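Long-range contact in flagellar brake protein YcgR (Klebsiella pneumoniae, PDB 5KEC), which binds the second messenger cyclic di-GMP and probably activates transcription of type 3 fimbriae genes in biofilm formation: residues 70-84 with 97-111. Numbering follows the deposited sequence.
Sequences HSDSGKIEFNAALTK and AFSLPECLQVVQRRR
Strand 74-84 pairs antiparallel first with strand 104-107 and then with strand 97-99, within the curled antiparallel sheet of the YcgR-like N-terminal domain. The bonding pattern defines two separate stretches. In the first, Glu77 and Gln105 exchange backbone bonds, Gln105 N to Glu77 O being nearly straight (N-H...O 169°). In the second, a classic beta bulge sets Thr83 and Lys84 against Ala97, whose O accepts from Thr83 N (2.7 Å) and from Lys84 N (3.3 Å). Between them the partner chain loops out over residues 100-103, and one water spans the gap, donating to Cys103 O and accepting from Asn79 N.

Phe78 turns inward there: its CD1 lies 3.6 Å from Pro101 CG, while the Leu104 side chain lies alongside Phe78, its CD2 3.5 Å from Phe78 CB. The same ring meets Phe67 and, edge-to-face, Phe20 of helix 13-25; Phe20 also touches Pro101, so strand and loop pack against the same helix residue.

Beyond strand 104-107 come Arg109, Arg110 and Arg111, which with His70 contact cyclic di-GMP in the bound protein and are here without it. His70 accepts from Lys75 NZ in its ring plane through ND1, and its NE2 bonds Glu31, which also salt-bridges Arg110. Arg111, its chain bent at both chi2 (115°) and chi3, lays one guanidinium face over Val107 CG1, offset toward the rim, and reaches back to Glu77; with carboxylate and guanidinium planes 81° apart, the salt bridge is made by Glu77 OE2 and Arg111 NH1 at 3.1 Å.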
loop_
_atom_site.group_PDB
_atom_site.type_symbol
_atom_site.label_atom_id
_atom_site.label_comp_id
_atom_site.label_asym_id
_atom_site.label_seq_id
_atom_site.Cartn_x
_atom_site.Cartn_y
_atom_site.Cartn_z
ATOM N N HIS B 70 -12.425 -11.149 -3.897
ATOM C CA HIS B 70 -13.650 -10.625 -4.482
ATOM C C HIS B 70 -14.773 -11.651 -4.365
ATOM O O HIS B 70 -15.201 -12.233 -5.361
ATOM C CB HIS B 70 -13.421 -10.215 -5.941
ATOM C CG HIS B 70 -12.402 -9.129 -6.107
ATOM N ND1 HIS B 70 -12.742 -7.794 -6.175
ATOM C CD2 HIS B 70 -11.053 -9.177 -6.217
ATOM C CE1 HIS B 70 -11.648 -7.069 -6.319
ATOM N NE2 HIS B 70 -10.608 -7.883 -6.347
ATOM N N SER B 71 -15.241 -11.863 -3.137
ATOM C CA SER B 71 -16.278 -12.852 -2.866
ATOM C C SER B 71 -17.665 -12.339 -3.234
ATOM O O SER B 71 -17.858 -11.142 -3.455
ATOM C CB SER B 71 -16.255 -13.256 -1.393
ATOM O OG SER B 71 -17.315 -14.146 -1.095
ATOM N N ASP B 72 -18.621 -13.261 -3.298
ATOM C CA ASP B 72 -20.011 -12.930 -3.588
ATOM C C ASP B 72 -20.617 -12.147 -2.434
ATOM O O ASP B 72 -21.565 -11.383 -2.616
ATOM C CB ASP B 72 -20.825 -14.205 -3.811
ATOM C CG ASP B 72 -20.367 -14.988 -5.022
ATOM O OD1 ASP B 72 -19.985 -14.356 -6.029
ATOM O OD2 ASP B 72 -20.390 -16.236 -4.968
ATOM N N SER B 73 -20.060 -12.350 -1.244
ATOM C CA SER B 73 -20.585 -11.744 -0.029
ATOM C C SER B 73 -20.050 -10.327 0.159
ATOM O O SER B 73 -20.508 -9.590 1.030
ATOM C CB SER B 73 -20.230 -12.606 1.182
ATOM O OG SER B 73 -18.826 -12.794 1.280
ATOM N N GLY B 74 -19.085 -9.955 -0.674
ATOM C CA GLY B 74 -18.454 -8.650 -0.598
ATOM C C GLY B 74 -16.950 -8.801 -0.671
ATOM O O GLY B 74 -16.433 -9.912 -0.593
ATOM N N LYS B 75 -16.240 -7.691 -0.834
ATOM C CA LYS B 75 -14.788 -7.735 -0.859
ATOM C C LYS B 75 -14.274 -8.068 0.539
ATOM O O LYS B 75 -14.663 -7.432 1.521
ATOM C CB LYS B 75 -14.211 -6.394 -1.320
ATOM C CG LYS B 75 -14.871 -5.796 -2.562
ATOM C CD LYS B 75 -14.705 -6.690 -3.777
ATOM C CE LYS B 75 -15.388 -6.095 -5.001
ATOM N NZ LYS B 75 -15.511 -7.095 -6.105
ATOM N N ILE B 76 -13.413 -9.074 0.632
ATOM C CA ILE B 76 -12.783 -9.408 1.902
ATOM C C ILE B 76 -11.345 -8.922 1.878
ATOM O O ILE B 76 -10.502 -9.494 1.182
ATOM C CB ILE B 76 -12.793 -10.926 2.159
ATOM C CG1 ILE B 76 -14.188 -11.502 1.905
ATOM C CG2 ILE B 76 -12.316 -11.227 3.571
ATOM C CD1 ILE B 76 -14.244 -13.010 1.975
ATOM N N GLU B 77 -11.059 -7.861 2.624
ATOM C CA GLU B 77 -9.702 -7.340 2.640
ATOM C C GLU B 77 -8.904 -7.780 3.865
ATOM O O GLU B 77 -9.441 -7.950 4.964
ATOM C CB GLU B 77 -9.683 -5.817 2.481
ATOM C CG GLU B 77 -10.219 -5.031 3.653
ATOM C CD GLU B 77 -10.196 -3.538 3.379
ATOM O OE1 GLU B 77 -11.026 -3.073 2.569
ATOM O OE2 GLU B 77 -9.338 -2.837 3.955
ATOM N N PHE B 78 -7.613 -7.981 3.652
ATOM C CA PHE B 78 -6.735 -8.438 4.708
ATOM C C PHE B 78 -5.291 -8.224 4.285
ATOM O O PHE B 78 -5.014 -7.926 3.124
ATOM C CB PHE B 78 -6.989 -9.917 5.009
ATOM C CG PHE B 78 -6.762 -10.823 3.837
ATOM C CD1 PHE B 78 -5.563 -11.496 3.688
ATOM C CD2 PHE B 78 -7.752 -10.996 2.875
ATOM C CE1 PHE B 78 -5.352 -12.337 2.604
ATOM C CE2 PHE B 78 -7.549 -11.835 1.792
ATOM C CZ PHE B 78 -6.347 -12.507 1.660
ATOM N N ASN B 79 -4.379 -8.363 5.237
ATOM C CA ASN B 79 -2.959 -8.299 4.954
ATOM C C ASN B 79 -2.353 -9.624 5.349
ATOM O O ASN B 79 -2.863 -10.293 6.242
ATOM C CB ASN B 79 -2.304 -7.163 5.737
ATOM C CG ASN B 79 -2.819 -5.800 5.324
ATOM O OD1 ASN B 79 -2.277 -5.169 4.417
ATOM N ND2 ASN B 79 -3.875 -5.339 5.986
ATOM N N ALA B 80 -1.275 -10.014 4.681
ATOM C CA ALA B 80 -0.615 -11.264 5.006
ATOM C C ALA B 80 0.838 -11.217 4.583
ATOM O O ALA B 80 1.185 -10.644 3.549
ATOM C CB ALA B 80 -1.333 -12.448 4.352
ATOM N N ALA B 81 1.691 -11.817 5.397
ATOM C CA ALA B 81 3.113 -11.846 5.111
ATOM C C ALA B 81 3.483 -13.139 4.397
ATOM O O ALA B 81 2.895 -14.194 4.641
ATOM C CB ALA B 81 3.919 -11.697 6.402
ATOM N N LEU B 82 4.467 -13.039 3.514
ATOM C CA LEU B 82 4.972 -14.179 2.770
ATOM C C LEU B 82 5.842 -15.020 3.692
ATOM O O LEU B 82 6.692 -14.487 4.406
ATOM C CB LEU B 82 5.779 -13.676 1.572
ATOM C CG LEU B 82 6.261 -14.613 0.468
ATOM C CD1 LEU B 82 6.713 -13.775 -0.717
ATOM C CD2 LEU B 82 7.388 -15.514 0.946
ATOM N N THR B 83 5.624 -16.330 3.685
ATOM C CA THR B 83 6.396 -17.232 4.533
ATOM C C THR B 83 7.359 -18.090 3.714
ATOM O O THR B 83 8.496 -18.324 4.124
ATOM C CB THR B 83 5.483 -18.157 5.358
ATOM O OG1 THR B 83 4.758 -19.026 4.480
ATOM C CG2 THR B 83 4.503 -17.339 6.186
ATOM N N LYS B 84 6.896 -18.557 2.558
ATOM C CA LYS B 84 7.691 -19.434 1.703
ATOM C C LYS B 84 7.526 -19.044 0.244
ATOM O O LYS B 84 6.534 -18.416 -0.133
ATOM C CB LYS B 84 7.247 -20.889 1.869
ATOM C CG LYS B 84 7.109 -21.355 3.304
ATOM C CD LYS B 84 6.287 -22.634 3.384
ATOM C CE LYS B 84 6.024 -23.033 4.828
ATOM N NZ LYS B 84 5.053 -24.155 4.915
ATOM N N ALA B 97 3.728 -18.911 -0.484
ATOM C CA ALA B 97 2.933 -19.263 0.681
ATOM C C ALA B 97 2.853 -18.068 1.624
ATOM O O ALA B 97 3.873 -17.486 1.994
ATOM C CB ALA B 97 3.517 -20.474 1.388
ATOM N N PHE B 98 1.633 -17.696 1.993
ATOM C CA PHE B 98 1.400 -16.585 2.904
ATOM C C PHE B 98 0.755 -17.126 4.171
ATOM O O PHE B 98 -0.009 -18.085 4.119
ATOM C CB PHE B 98 0.467 -15.550 2.260
ATOM C CG PHE B 98 1.079 -14.795 1.110
ATOM C CD1 PHE B 98 1.737 -13.594 1.325
ATOM C CD2 PHE B 98 0.972 -15.272 -0.186
ATOM C CE1 PHE B 98 2.295 -12.894 0.274
ATOM C CE2 PHE B 98 1.530 -14.584 -1.241
ATOM C CZ PHE B 98 2.193 -13.389 -1.013
ATOM N N SER B 99 1.068 -16.529 5.313
ATOM C CA SER B 99 0.388 -16.902 6.545
ATOM C C SER B 99 -1.068 -16.486 6.442
ATOM O O SER B 99 -1.373 -15.429 5.896
ATOM C CB SER B 99 1.033 -16.229 7.757
ATOM O OG SER B 99 2.194 -16.927 8.170
ATOM N N LEU B 100 -1.971 -17.313 6.954
ATOM C CA LEU B 100 -3.374 -16.934 6.973
ATOM C C LEU B 100 -3.509 -15.649 7.765
ATOM O O LEU B 100 -2.840 -15.469 8.781
ATOM C CB LEU B 100 -4.239 -18.036 7.583
ATOM C CG LEU B 100 -4.641 -19.189 6.656
ATOM C CD1 LEU B 100 -5.363 -20.271 7.440
ATOM C CD2 LEU B 100 -5.511 -18.690 5.499
ATOM N N PRO B 101 -4.363 -14.740 7.291
ATOM C CA PRO B 101 -4.581 -13.486 8.012
ATOM C C PRO B 101 -5.241 -13.784 9.346
ATOM O O PRO B 101 -5.937 -14.794 9.479
ATOM C CB PRO B 101 -5.550 -12.729 7.101
ATOM C CG PRO B 101 -6.282 -13.809 6.362
ATOM C CD PRO B 101 -5.262 -14.880 6.131
ATOM N N GLU B 102 -5.022 -12.916 10.323
ATOM C CA GLU B 102 -5.586 -13.109 11.649
ATOM C C GLU B 102 -6.772 -12.179 11.799
ATOM O O GLU B 102 -7.487 -12.214 12.793
ATOM C CB GLU B 102 -4.531 -12.832 12.719
ATOM C CG GLU B 102 -3.370 -13.813 12.692
ATOM C CD GLU B 102 -2.176 -13.333 13.495
ATOM O OE1 GLU B 102 -1.854 -12.128 13.422
ATOM O OE2 GLU B 102 -1.563 -14.161 14.202
ATOM N N CYS B 103 -6.974 -11.341 10.792
ATOM C CA CYS B 103 -8.125 -10.458 10.759
ATOM C C CYS B 103 -8.607 -10.252 9.327
ATOM O O CYS B 103 -7.810 -10.024 8.417
ATOM C CB CYS B 103 -7.795 -9.114 11.407
ATOM S SG CYS B 103 -9.251 -8.185 11.939
ATOM N N LEU B 104 -9.917 -10.351 9.138
ATOM C CA LEU B 104 -10.535 -10.092 7.852
ATOM C C LEU B 104 -11.547 -8.982 8.027
ATOM O O LEU B 104 -12.235 -8.915 9.046
ATOM C CB LEU B 104 -11.264 -11.334 7.334
ATOM C CG LEU B 104 -10.446 -12.583 7.016
ATOM C CD1 LEU B 104 -11.370 -13.723 6.632
ATOM C CD2 LEU B 104 -9.462 -12.286 5.902
ATOM N N GLN B 105 -11.636 -8.111 7.030
ATOM C CA GLN B 105 -12.687 -7.107 7.011
ATOM C C GLN B 105 -13.476 -7.176 5.707
ATOM O O GLN B 105 -12.930 -6.990 4.621
ATOM C CB GLN B 105 -12.116 -5.709 7.231
ATOM C CG GLN B 105 -13.157 -4.611 7.133
ATOM C CD GLN B 105 -12.647 -3.288 7.658
ATOM O OE1 GLN B 105 -12.022 -3.230 8.716
ATOM N NE2 GLN B 105 -12.904 -2.217 6.917
ATOM N N VAL B 106 -14.767 -7.461 5.824
ATOM C CA VAL B 106 -15.634 -7.511 4.666
ATOM C C VAL B 106 -16.104 -6.106 4.338
ATOM O O VAL B 106 -16.828 -5.483 5.116
ATOM C CB VAL B 106 -16.849 -8.414 4.907
ATOM C CG1 VAL B 106 -17.716 -8.476 3.657
ATOM C CG2 VAL B 106 -16.394 -9.804 5.312
ATOM N N VAL B 107 -15.671 -5.607 3.189
ATOM C CA VAL B 107 -16.059 -4.286 2.730
ATOM C C VAL B 107 -16.814 -4.404 1.415
ATOM O O VAL B 107 -16.607 -5.343 0.646
ATOM C CB VAL B 107 -14.833 -3.382 2.531
ATOM C CG1 VAL B 107 -14.224 -3.017 3.872
ATOM C CG2 VAL B 107 -13.805 -4.076 1.644
ATOM N N GLN B 108 -17.706 -3.456 1.166
ATOM C CA GLN B 108 -18.447 -3.425 -0.085
ATOM C C GLN B 108 -17.731 -2.495 -1.053
ATOM O O GLN B 108 -17.974 -2.511 -2.258
ATOM C CB GLN B 108 -19.885 -2.971 0.171
ATOM C CG GLN B 108 -20.015 -2.000 1.334
ATOM C CD GLN B 108 -21.382 -2.042 1.986
ATOM O OE1 GLN B 108 -22.164 -2.969 1.766
ATOM N NE2 GLN B 108 -21.678 -1.035 2.801
ATOM N N ARG B 109 -16.821 -1.701 -0.503
ATOM C CA ARG B 109 -16.072 -0.720 -1.273
ATOM C C ARG B 109 -14.672 -1.225 -1.618
ATOM O O ARG B 109 -14.008 -1.867 -0.801
ATOM C CB ARG B 109 -15.979 0.590 -0.488
ATOM C CG ARG B 109 -15.073 1.633 -1.109
ATOM C CD ARG B 109 -14.833 2.778 -0.140
ATOM N NE ARG B 109 -13.789 3.681 -0.611
ATOM C CZ ARG B 109 -12.989 4.375 0.189
ATOM N NH1 ARG B 109 -13.109 4.264 1.507
ATOM N NH2 ARG B 109 -12.064 5.174 -0.325
ATOM N N ARG B 110 -14.233 -0.929 -2.836
ATOM C CA ARG B 110 -12.889 -1.268 -3.273
ATOM C C ARG B 110 -11.913 -0.202 -2.790
ATOM O O ARG B 110 -11.936 0.931 -3.266
ATOM C CB ARG B 110 -12.840 -1.361 -4.798
ATOM C CG ARG B 110 -11.446 -1.568 -5.342
ATOM C CD ARG B 110 -11.351 -1.230 -6.822
ATOM N NE ARG B 110 -9.982 -1.414 -7.281
ATOM C CZ ARG B 110 -9.481 -2.587 -7.648
ATOM N NH1 ARG B 110 -10.249 -3.668 -7.620
ATOM N NH2 ARG B 110 -8.220 -2.679 -8.042
ATOM N N ARG B 111 -11.059 -0.556 -1.837
ATOM C CA ARG B 111 -10.119 0.412 -1.281
ATOM C C ARG B 111 -8.718 0.194 -1.834
ATOM O O ARG B 111 -7.829 -0.297 -1.135
ATOM C CB ARG B 111 -10.097 0.339 0.246
ATOM C CG ARG B 111 -11.376 0.814 0.921
ATOM C CD ARG B 111 -12.068 -0.330 1.643
ATOM N NE ARG B 111 -12.673 0.102 2.900
ATOM C CZ ARG B 111 -12.011 0.205 4.049
ATOM N NH1 ARG B 111 -10.719 -0.089 4.101
ATOM N NH2 ARG B 111 -12.639 0.604 5.147
HETATM O O HOH W 1 -5.444 -8.792 7.962
HETATM O O HOH W 2 -3.734 -10.243 9.530
#